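Side-chain contacts in hypothetical protein aq_1956 (Aquifex aeolicus, PDB 2YVT), which is of unknown function but belongs to the calcineurin-like metallophosphoesterases and probably hydrolyses phosphate esters with the help of bound metal ions: residues A47-K50 with E51-A55; R64-I67 with H68-E71; E147-E150 with D151-K155; R158-V161 with E162-K166. One frame throughout, in Å; residues are numbered along the deposited sequence.

Contact 1: residues A47-K50 with E51-A55; sequences ALEK and EYERA
Helix 46-57 brings E49 and E53 onto one side, four residues apart and so one turn up the same flank. Their aliphatic parts meet loosely, the CG atoms of E49 and E53 being 4.2 Å apart; E53 CG also lies 3.4 Å from the carbonyl oxygen E49 O. The E53 chain hooks at its second torsion (chi2 -58°), which swings the carboxylate round to the edge of the Y52 ring, with OE2 in the ring plane. The two carboxylates stay apart, E49 OE2 to E53 OE2 being 4.6 Å, a spacing at which like charges would be expected to repel. Each has an outside mate that probably relieves this: E49 OE1 bonds to N99 ND2, and E53 OE2 makes a salt bridge to K155 NZ. The water placed between them sits improbably near both oxygens, so its role is doubtful.

Y52, beside E53, is buried, as suits a long flat residue with a polar tip; its OH reaches E147. R54 takes a curled course on the outside, bringing CG to 3.1 Å from K50 O, while E51 reaches R60 and rests CG on V66. Beneath these side chains runs an unbroken ladder of backbone bonds, from E51 N to A47 O (3.0 Å) through to R54 N to K50 O (2.8 Å). A47, K50 and R54 lie outward, L48, Y52 and A55 are buried, and the glutamates at the border bind neighbouring elements: the pattern of an amphipathic alpha-helix lying against its fold.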
# COMPACT_ATOMS: atom_id res chain seq x y z
N ALA A 47 18.28 -4.91 5.09
CA ALA A 47 19.28 -5.94 4.81
C ALA A 47 18.84 -6.83 3.65
O ALA A 47 19.63 -7.17 2.77
CB ALA A 47 19.56 -6.76 6.04
N LEU A 48 17.56 -7.22 3.64
CA LEU A 48 17.09 -8.08 2.56
C LEU A 48 17.19 -7.38 1.22
O LEU A 48 17.63 -7.97 0.23
CB LEU A 48 15.66 -8.56 2.82
CG LEU A 48 15.50 -9.92 3.52
CD1 LEU A 48 16.07 -9.87 4.92
CD2 LEU A 48 14.03 -10.32 3.55
N GLU A 49 16.77 -6.11 1.18
CA GLU A 49 16.77 -5.37 -0.07
C GLU A 49 18.19 -5.19 -0.58
O GLU A 49 18.45 -5.38 -1.76
CB GLU A 49 16.10 -4.01 0.09
CG GLU A 49 16.10 -3.22 -1.20
CD GLU A 49 15.17 -2.03 -1.16
OE1 GLU A 49 15.03 -1.41 -0.08
OE2 GLU A 49 14.59 -1.73 -2.22
N LYS A 50 19.11 -4.84 0.33
CA LYS A 50 20.50 -4.62 -0.06
C LYS A 50 21.13 -5.90 -0.61
O LYS A 50 21.85 -5.84 -1.61
CB LYS A 50 21.33 -4.08 1.10
CG LYS A 50 21.07 -2.62 1.43
CD LYS A 50 22.00 -2.14 2.54
CE LYS A 50 21.63 -0.74 3.01
NZ LYS A 50 22.06 0.31 2.04
N GLU A 51 20.86 -7.04 0.02
CA GLU A 51 21.42 -8.30 -0.48
C GLU A 51 20.91 -8.61 -1.89
O GLU A 51 21.68 -8.99 -2.77
CB GLU A 51 21.16 -9.47 0.47
CG GLU A 51 21.43 -10.86 -0.15
CD GLU A 51 22.86 -11.06 -0.66
OE1 GLU A 51 23.80 -10.38 -0.17
OE2 GLU A 51 23.04 -11.92 -1.55
N TYR A 52 19.61 -8.43 -2.09
CA TYR A 52 19.00 -8.64 -3.40
C TYR A 52 19.64 -7.74 -4.46
O TYR A 52 20.04 -8.23 -5.53
CB TYR A 52 17.50 -8.39 -3.31
CG TYR A 52 16.79 -8.43 -4.64
CD1 TYR A 52 16.44 -9.65 -5.23
CD2 TYR A 52 16.47 -7.26 -5.32
CE1 TYR A 52 15.79 -9.69 -6.46
CE2 TYR A 52 15.82 -7.28 -6.54
CZ TYR A 52 15.49 -8.50 -7.11
OH TYR A 52 14.84 -8.53 -8.33
N GLU A 53 19.76 -6.44 -4.17
CA GLU A 53 20.30 -5.49 -5.15
C GLU A 53 21.78 -5.75 -5.42
O GLU A 53 22.20 -5.77 -6.58
CB GLU A 53 20.05 -4.03 -4.73
CG GLU A 53 18.56 -3.62 -4.64
CD GLU A 53 17.76 -3.80 -5.93
OE1 GLU A 53 18.36 -3.90 -7.03
OE2 GLU A 53 16.51 -3.84 -5.84
N ARG A 54 22.55 -5.98 -4.36
CA ARG A 54 23.98 -6.29 -4.50
C ARG A 54 24.20 -7.55 -5.31
O ARG A 54 25.06 -7.58 -6.20
CB ARG A 54 24.64 -6.46 -3.12
CG ARG A 54 24.81 -5.17 -2.32
CD ARG A 54 25.78 -4.20 -2.98
NE ARG A 54 27.14 -4.73 -3.12
CZ ARG A 54 28.10 -4.64 -2.20
NH1 ARG A 54 27.88 -4.03 -1.04
NH2 ARG A 54 29.29 -5.16 -2.44
N ALA A 55 23.41 -8.59 -5.03
CA ALA A 55 23.54 -9.85 -5.74
C ALA A 55 23.26 -9.68 -7.22
O ALA A 55 23.99 -10.20 -8.06
CB ALA A 55 22.64 -10.92 -5.13
O HOH W 1 14.87 -2.50 -4.49

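Contact 2: residues R64-I67 with H68-E71; sequences RKVI and HENE
H68 folds back over the turn that precedes it, laying one face of its ring on the carbonyl oxygen of R64. R64 O stands 3.2 Å above the ring plane, toward the rim, and accepts its hydrogen bond from H68 N at 3.1 Å rather than from the imidazole. The packed side belongs to I67, the one buried residue here: its CD1 lies 3.8 Å above one face of the R64 guanidinium, and its CG2 is 3.8 Å from E71 OE2. Branched and apolar, I67 suits a place that P102, D151 and F152 cover from outside, and the salt bridge of R64 NH1 to D151 probably helps keep the guanidinium beside it.

All this happens near the start of helix 65-86, where the backbone is not quite regular: N70 N bonds to I67 O, three residues back, and only weakly to V66 O. V66 faces helix 46-57, resting on L48, so this turn also joins the two successive helices.

Away from that interface the contact turns watery. Two waters lie in the planes of both the guanidinium and the imidazole, one linking R64 NE to H68 NE2 and the other R64 NH2 to the same nitrogen, at 2.9 Å from each. E69 is exposed too; its CG sits between the backbone N and the carbonyl carbon (chi1 70°), which brings CG to 3.2 Å from K65 O and lets the extended chain run back past V66, with OE1 3.5 Å from V66 CA.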
# COMPACT_ATOMS: atom_id res chain seq x y z
N ARG A 64 20.25 -16.53 0.46
CA ARG A 64 19.04 -16.74 1.25
C ARG A 64 19.30 -16.80 2.76
O ARG A 64 18.36 -16.72 3.56
CB ARG A 64 18.26 -17.96 0.76
CG ARG A 64 17.71 -17.78 -0.65
CD ARG A 64 16.78 -18.93 -1.04
NE ARG A 64 15.55 -18.92 -0.26
CZ ARG A 64 14.47 -18.19 -0.55
NH1 ARG A 64 14.47 -17.40 -1.62
NH2 ARG A 64 13.40 -18.25 0.22
N LYS A 65 20.57 -16.93 3.16
CA LYS A 65 20.92 -16.84 4.58
C LYS A 65 20.52 -15.48 5.14
O LYS A 65 20.15 -15.38 6.31
CB LYS A 65 22.42 -17.09 4.80
CG LYS A 65 22.87 -18.49 4.42
CD LYS A 65 24.27 -18.75 4.96
CE LYS A 65 24.73 -20.16 4.63
NZ LYS A 65 24.00 -21.20 5.42
N VAL A 66 20.57 -14.44 4.31
CA VAL A 66 20.15 -13.10 4.74
C VAL A 66 18.66 -13.07 5.11
O VAL A 66 18.26 -12.44 6.09
CB VAL A 66 20.49 -12.02 3.67
CG1 VAL A 66 19.96 -10.65 4.08
CG2 VAL A 66 22.00 -11.94 3.47
N ILE A 67 17.84 -13.79 4.34
CA ILE A 67 16.42 -13.92 4.69
C ILE A 67 16.29 -14.65 6.02
O ILE A 67 15.65 -14.16 6.95
CB ILE A 67 15.63 -14.69 3.60
CG1 ILE A 67 15.65 -13.92 2.28
CG2 ILE A 67 14.19 -14.95 4.07
CD1 ILE A 67 15.08 -14.69 1.09
N HIS A 68 16.92 -15.81 6.12
CA HIS A 68 16.75 -16.65 7.29
C HIS A 68 17.18 -15.95 8.58
O HIS A 68 16.49 -16.04 9.60
CB HIS A 68 17.46 -17.99 7.08
CG HIS A 68 17.01 -18.72 5.85
ND1 HIS A 68 17.86 -19.51 5.10
CD2 HIS A 68 15.81 -18.77 5.23
CE1 HIS A 68 17.20 -20.01 4.07
NE2 HIS A 68 15.96 -19.58 4.13
N GLU A 69 18.29 -15.20 8.52
CA GLU A 69 18.80 -14.53 9.72
C GLU A 69 17.99 -13.30 10.14
O GLU A 69 18.12 -12.81 11.26
CB GLU A 69 20.29 -14.20 9.58
CG GLU A 69 20.65 -13.11 8.58
CD GLU A 69 22.11 -13.17 8.14
OE1 GLU A 69 22.50 -12.36 7.28
OE2 GLU A 69 22.86 -14.03 8.65
N ASN A 70 17.12 -12.84 9.23
CA ASN A 70 16.25 -11.70 9.52
C ASN A 70 14.79 -12.08 9.78
O ASN A 70 13.98 -11.22 10.12
CB ASN A 70 16.36 -10.65 8.40
CG ASN A 70 17.65 -9.86 8.47
OD1 ASN A 70 18.58 -10.09 7.70
ND2 ASN A 70 17.72 -8.94 9.42
N GLU A 71 14.47 -13.37 9.65
CA GLU A 71 13.09 -13.83 9.81
C GLU A 71 12.48 -13.51 11.17
O GLU A 71 11.32 -13.10 11.24
CB GLU A 71 12.96 -15.33 9.51
CG GLU A 71 12.95 -15.64 8.03
CD GLU A 71 12.85 -17.13 7.75
OE1 GLU A 71 12.50 -17.90 8.67
OE2 GLU A 71 13.10 -17.52 6.59
O HOH W 2 15.57 -20.96 1.69
O HOH W 3 13.32 -19.39 2.84

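Contact 3: residues E147-E150 with D151-K155; sequences EFEE and DFVLK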
# COMPACT_ATOMS: atom_id res chain seq x y z
N GLU A 147 10.91 -6.69 -13.65
CA GLU A 147 11.40 -7.34 -12.42
C GLU A 147 10.31 -8.13 -11.70
O GLU A 147 9.17 -7.68 -11.61
CB GLU A 147 11.97 -6.31 -11.46
CG GLU A 147 13.36 -5.84 -11.77
CD GLU A 147 13.96 -5.09 -10.60
OE1 GLU A 147 14.72 -5.71 -9.82
OE2 GLU A 147 13.62 -3.90 -10.44
N PHE A 148 10.67 -9.30 -11.17
CA PHE A 148 9.72 -10.18 -10.50
C PHE A 148 10.44 -10.85 -9.33
O PHE A 148 11.32 -11.70 -9.53
CB PHE A 148 9.21 -11.23 -11.49
CG PHE A 148 7.88 -11.87 -11.14
CD1 PHE A 148 7.20 -12.61 -12.11
CD2 PHE A 148 7.31 -11.75 -9.87
CE1 PHE A 148 5.98 -13.21 -11.84
CE2 PHE A 148 6.07 -12.35 -9.58
CZ PHE A 148 5.40 -13.09 -10.57
N GLU A 149 10.09 -10.43 -8.11
CA GLU A 149 10.69 -10.97 -6.89
C GLU A 149 9.68 -10.91 -5.75
O GLU A 149 8.92 -9.93 -5.63
CB GLU A 149 11.93 -10.14 -6.53
CG GLU A 149 12.62 -10.50 -5.21
CD GLU A 149 13.15 -11.92 -5.15
OE1 GLU A 149 13.52 -12.49 -6.19
OE2 GLU A 149 13.22 -12.47 -4.03
N GLU A 150 9.66 -11.93 -4.89
CA GLU A 150 8.76 -11.93 -3.75
C GLU A 150 9.40 -12.31 -2.43
O GLU A 150 8.74 -12.29 -1.41
CB GLU A 150 7.55 -12.84 -4.00
CG GLU A 150 6.70 -12.43 -5.19
CD GLU A 150 5.49 -13.32 -5.37
OE1 GLU A 150 5.65 -14.56 -5.50
OE2 GLU A 150 4.37 -12.78 -5.37
N ASP A 151 10.69 -12.66 -2.45
CA ASP A 151 11.35 -13.12 -1.23
C ASP A 151 12.19 -12.04 -0.52
O ASP A 151 12.01 -11.81 0.66
CB ASP A 151 12.20 -14.37 -1.51
CG ASP A 151 11.35 -15.58 -1.87
OD1 ASP A 151 10.11 -15.51 -1.76
OD2 ASP A 151 11.92 -16.61 -2.27
N PHE A 152 13.11 -11.41 -1.24
CA PHE A 152 13.96 -10.38 -0.64
C PHE A 152 13.26 -9.04 -0.62
O PHE A 152 13.50 -8.22 0.26
CB PHE A 152 15.28 -10.25 -1.40
CG PHE A 152 16.18 -11.43 -1.24
CD1 PHE A 152 17.19 -11.42 -0.27
CD2 PHE A 152 16.03 -12.56 -2.05
CE1 PHE A 152 18.03 -12.53 -0.11
CE2 PHE A 152 16.87 -13.66 -1.90
CZ PHE A 152 17.87 -13.65 -0.93
N VAL A 153 12.40 -8.85 -1.62
CA VAL A 153 11.61 -7.63 -1.81
C VAL A 153 10.36 -8.06 -2.58
O VAL A 153 10.31 -9.19 -3.08
CB VAL A 153 12.36 -6.54 -2.65
CG1 VAL A 153 13.43 -5.83 -1.81
CG2 VAL A 153 12.94 -7.11 -3.95
N LEU A 154 9.37 -7.17 -2.68
CA LEU A 154 8.22 -7.41 -3.54
C LEU A 154 8.32 -6.52 -4.78
O LEU A 154 8.17 -5.30 -4.69
CB LEU A 154 6.90 -7.11 -2.83
CG LEU A 154 6.56 -7.82 -1.52
CD1 LEU A 154 5.09 -7.56 -1.20
CD2 LEU A 154 6.86 -9.31 -1.65
N LYS A 155 8.60 -7.15 -5.92
CA LYS A 155 8.64 -6.46 -7.21
C LYS A 155 7.86 -7.29 -8.23
O LYS A 155 7.98 -8.52 -8.25
CB LYS A 155 10.08 -6.28 -7.70
CG LYS A 155 10.96 -5.41 -6.81
CD LYS A 155 12.25 -5.06 -7.57
CE LYS A 155 13.14 -4.12 -6.80
NZ LYS A 155 14.38 -3.81 -7.56
O HOH W 4 14.00 -1.54 -9.08
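E149 sets CG opposite its backbone N (chi1 175°) and then bends at chi2 (62°), which curls the carboxylate into the loop toward D151 and F152. One oxygen takes both backbone amides: F152 N comes to OE2 at 3.0 Å on the anti lone pair, whereas D151 N, also at 3.0 Å, approaches from above the carboxylate plane, 47° out of it. The same OE2 touches the edge of the F152 ring at CD2, 3.4 Å away. Farther back, the side chains of E149 and V153 cross at about a right angle, E149 CG lying 3.6 Å from V153 CG2.

K155 runs straight beyond CG, long enough for NZ to meet E147 OE1 and E147 OE2, each at 3.0 Å, on the syn side and slightly out of the carboxylate plane. A water joins E147 OE2 to K155 NZ, and E53 is the stronger anionic partner of the lysine. With the carboxylate of E147 cut back to an alanine, K155 NZ would probably lose one of its two counter-charges, leaving E53 to balance it, and Y52 OH would lose its acceptor. Where E149 and K155 face each other, two backbone bonds, E149 N to K155 O and K155 N to E149 O, both 2.8 Å, join the chain to itself. This is a hydrogen-bonded antiparallel beta bridge closing a five-residue loop, in which the amides of D151 and F152 are met by the E149 carboxylate.

Contact 4: residues R158-V161 with E162-K166; sequences RWYV and EYILK
I164 lies over one face of the Y160 ring, four residues on along helix 158-164. Its CB starts 3.5 Å from Y160 O. Next comes CG1, opposite the carbonyl carbon (chi1 -68°), which passes close to that oxygen and settles above the ring, 3.6 Å from the centroid and 19° off the normal: a CH-pi contact, nearest at CZ. The end methyl CD1 goes on toward the phenol, 3.6 Å from Y160 OH. Tyrosine suits the spot, giving isoleucine a flat apolar surface while its hydroxyl reaches E125 OE1. Cutting Y160 back to an alanine is likely to open a gap beneath I164 CG1 and leave E125 without its hydroxyl partner, besides uncovering the F148 ring that Y160 meets.

On another flank V161 and L165 lie side by side, V161 CG1 to L165 CD1 3.7 Å, both buried. R158 and E162 pair more loosely. E162 OE2 sits 3.5 Å from R158 CG and makes only a long salt bridge, 3.8 Å to R158 NH1, with guanidinium and carboxylate planes 88° apart; the stronger mate of R158 is E145. V161, I164 and L165 face F139 of strand 134-144, V161 and L165 also meet I207, and the charged pair runs along the border with helix 202-211, as fits the short helix of a beta-alpha-beta crossover from strand 155-157 toward strand 175-180.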
# COMPACT_ATOMS: atom_id res chain seq x y z
N ARG A 158 5.16 -5.86 -15.47
CA ARG A 158 3.93 -5.44 -16.14
C ARG A 158 3.07 -6.63 -16.59
O ARG A 158 1.87 -6.66 -16.32
CB ARG A 158 4.25 -4.55 -17.35
CG ARG A 158 3.06 -4.17 -18.19
CD ARG A 158 3.49 -3.38 -19.44
NE ARG A 158 4.08 -2.08 -19.10
CZ ARG A 158 3.41 -0.93 -19.13
NH1 ARG A 158 2.12 -0.91 -19.46
NH2 ARG A 158 4.03 0.21 -18.80
N TRP A 159 3.68 -7.60 -17.26
CA TRP A 159 2.92 -8.73 -17.79
C TRP A 159 2.13 -9.45 -16.69
O TRP A 159 1.00 -9.86 -16.91
CB TRP A 159 3.82 -9.72 -18.54
CG TRP A 159 4.70 -10.57 -17.68
CD1 TRP A 159 6.00 -10.34 -17.39
CD2 TRP A 159 4.35 -11.81 -17.03
NE1 TRP A 159 6.50 -11.35 -16.60
CE2 TRP A 159 5.51 -12.26 -16.36
CE3 TRP A 159 3.18 -12.57 -16.95
CZ2 TRP A 159 5.53 -13.44 -15.61
CZ3 TRP A 159 3.19 -13.75 -16.20
CH2 TRP A 159 4.36 -14.17 -15.54
N TYR A 160 2.75 -9.62 -15.53
CA TYR A 160 2.12 -10.35 -14.43
C TYR A 160 1.00 -9.54 -13.78
O TYR A 160 -0.06 -10.08 -13.46
CB TYR A 160 3.17 -10.76 -13.41
CG TYR A 160 2.61 -11.53 -12.24
CD1 TYR A 160 2.31 -12.90 -12.36
CD2 TYR A 160 2.39 -10.91 -11.01
CE1 TYR A 160 1.79 -13.61 -11.28
CE2 TYR A 160 1.87 -11.61 -9.93
CZ TYR A 160 1.57 -12.96 -10.07
OH TYR A 160 1.07 -13.66 -9.00
N VAL A 161 1.24 -8.25 -13.59
CA VAL A 161 0.22 -7.36 -13.05
C VAL A 161 -1.03 -7.39 -13.93
O VAL A 161 -2.15 -7.59 -13.44
CB VAL A 161 0.77 -5.93 -12.89
CG1 VAL A 161 -0.32 -4.99 -12.39
CG2 VAL A 161 1.98 -5.94 -11.94
N GLU A 162 -0.83 -7.26 -15.24
CA GLU A 162 -1.94 -7.28 -16.19
C GLU A 162 -2.64 -8.64 -16.19
O GLU A 162 -3.87 -8.72 -16.22
CB GLU A 162 -1.45 -6.90 -17.59
CG GLU A 162 -0.89 -5.47 -17.65
CD GLU A 162 -0.45 -5.04 -19.04
OE1 GLU A 162 -0.28 -5.90 -19.93
OE2 GLU A 162 -0.26 -3.82 -19.23
N TYR A 163 -1.85 -9.71 -16.12
CA TYR A 163 -2.38 -11.07 -16.11
C TYR A 163 -3.27 -11.33 -14.89
O TYR A 163 -4.37 -11.88 -15.01
CB TYR A 163 -1.22 -12.07 -16.12
CG TYR A 163 -1.67 -13.51 -16.22
CD1 TYR A 163 -2.19 -14.00 -17.42
CD2 TYR A 163 -1.60 -14.36 -15.12
CE1 TYR A 163 -2.62 -15.32 -17.53
CE2 TYR A 163 -2.02 -15.69 -15.22
CZ TYR A 163 -2.53 -16.16 -16.43
OH TYR A 163 -2.96 -17.46 -16.52
N ILE A 164 -2.79 -10.94 -13.71
CA ILE A 164 -3.54 -11.16 -12.49
C ILE A 164 -4.82 -10.31 -12.45
O ILE A 164 -5.88 -10.80 -12.07
CB ILE A 164 -2.68 -10.84 -11.24
CG1 ILE A 164 -1.54 -11.87 -11.09
CG2 ILE A 164 -3.55 -10.74 -9.97
CD1 ILE A 164 -2.00 -13.33 -10.85
N LEU A 165 -4.71 -9.06 -12.89
CA LEU A 165 -5.82 -8.12 -12.74
C LEU A 165 -6.98 -8.35 -13.71
O LEU A 165 -7.99 -7.64 -13.67
CB LEU A 165 -5.32 -6.67 -12.80
CG LEU A 165 -4.60 -6.19 -11.54
CD1 LEU A 165 -3.97 -4.81 -11.77
CD2 LEU A 165 -5.55 -6.15 -10.35
N LYS A 166 -6.86 -9.38 -14.55
CA LYS A 166 -7.98 -9.82 -15.38
C LYS A 166 -9.20 -10.19 -14.53
O LYS A 166 -10.33 -10.23 -15.05
CB LYS A 166 -7.56 -10.99 -16.27
CG LYS A 166 -6.60 -10.60 -17.38
CD LYS A 166 -6.65 -11.55 -18.58
CE LYS A 166 -6.58 -13.01 -18.16
NZ LYS A 166 -5.37 -13.31 -17.36

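Contacts 1, 3 and 4 are partly buried, while contact 2 lies at the surface, with two waters bridging R64 and H68. Contacts 1 and 2 sit on the successive helices 46-57 and 65-86, which touch through L48 and V66. Contact 3, in the loop ahead of strand 155-157, joins both: K155 meets E53 of contact 1, D151 meets R64 of contact 2, and F152 packs between them. Contact 4 stands about 12 Å from contact 1 at the nearest atoms. The chemistry follows the place: paired charges where loop meets helices, apolar side chains where contact 4 faces its sheet, aromatic rings where its Y160 and W159 meet F148 of contact 3.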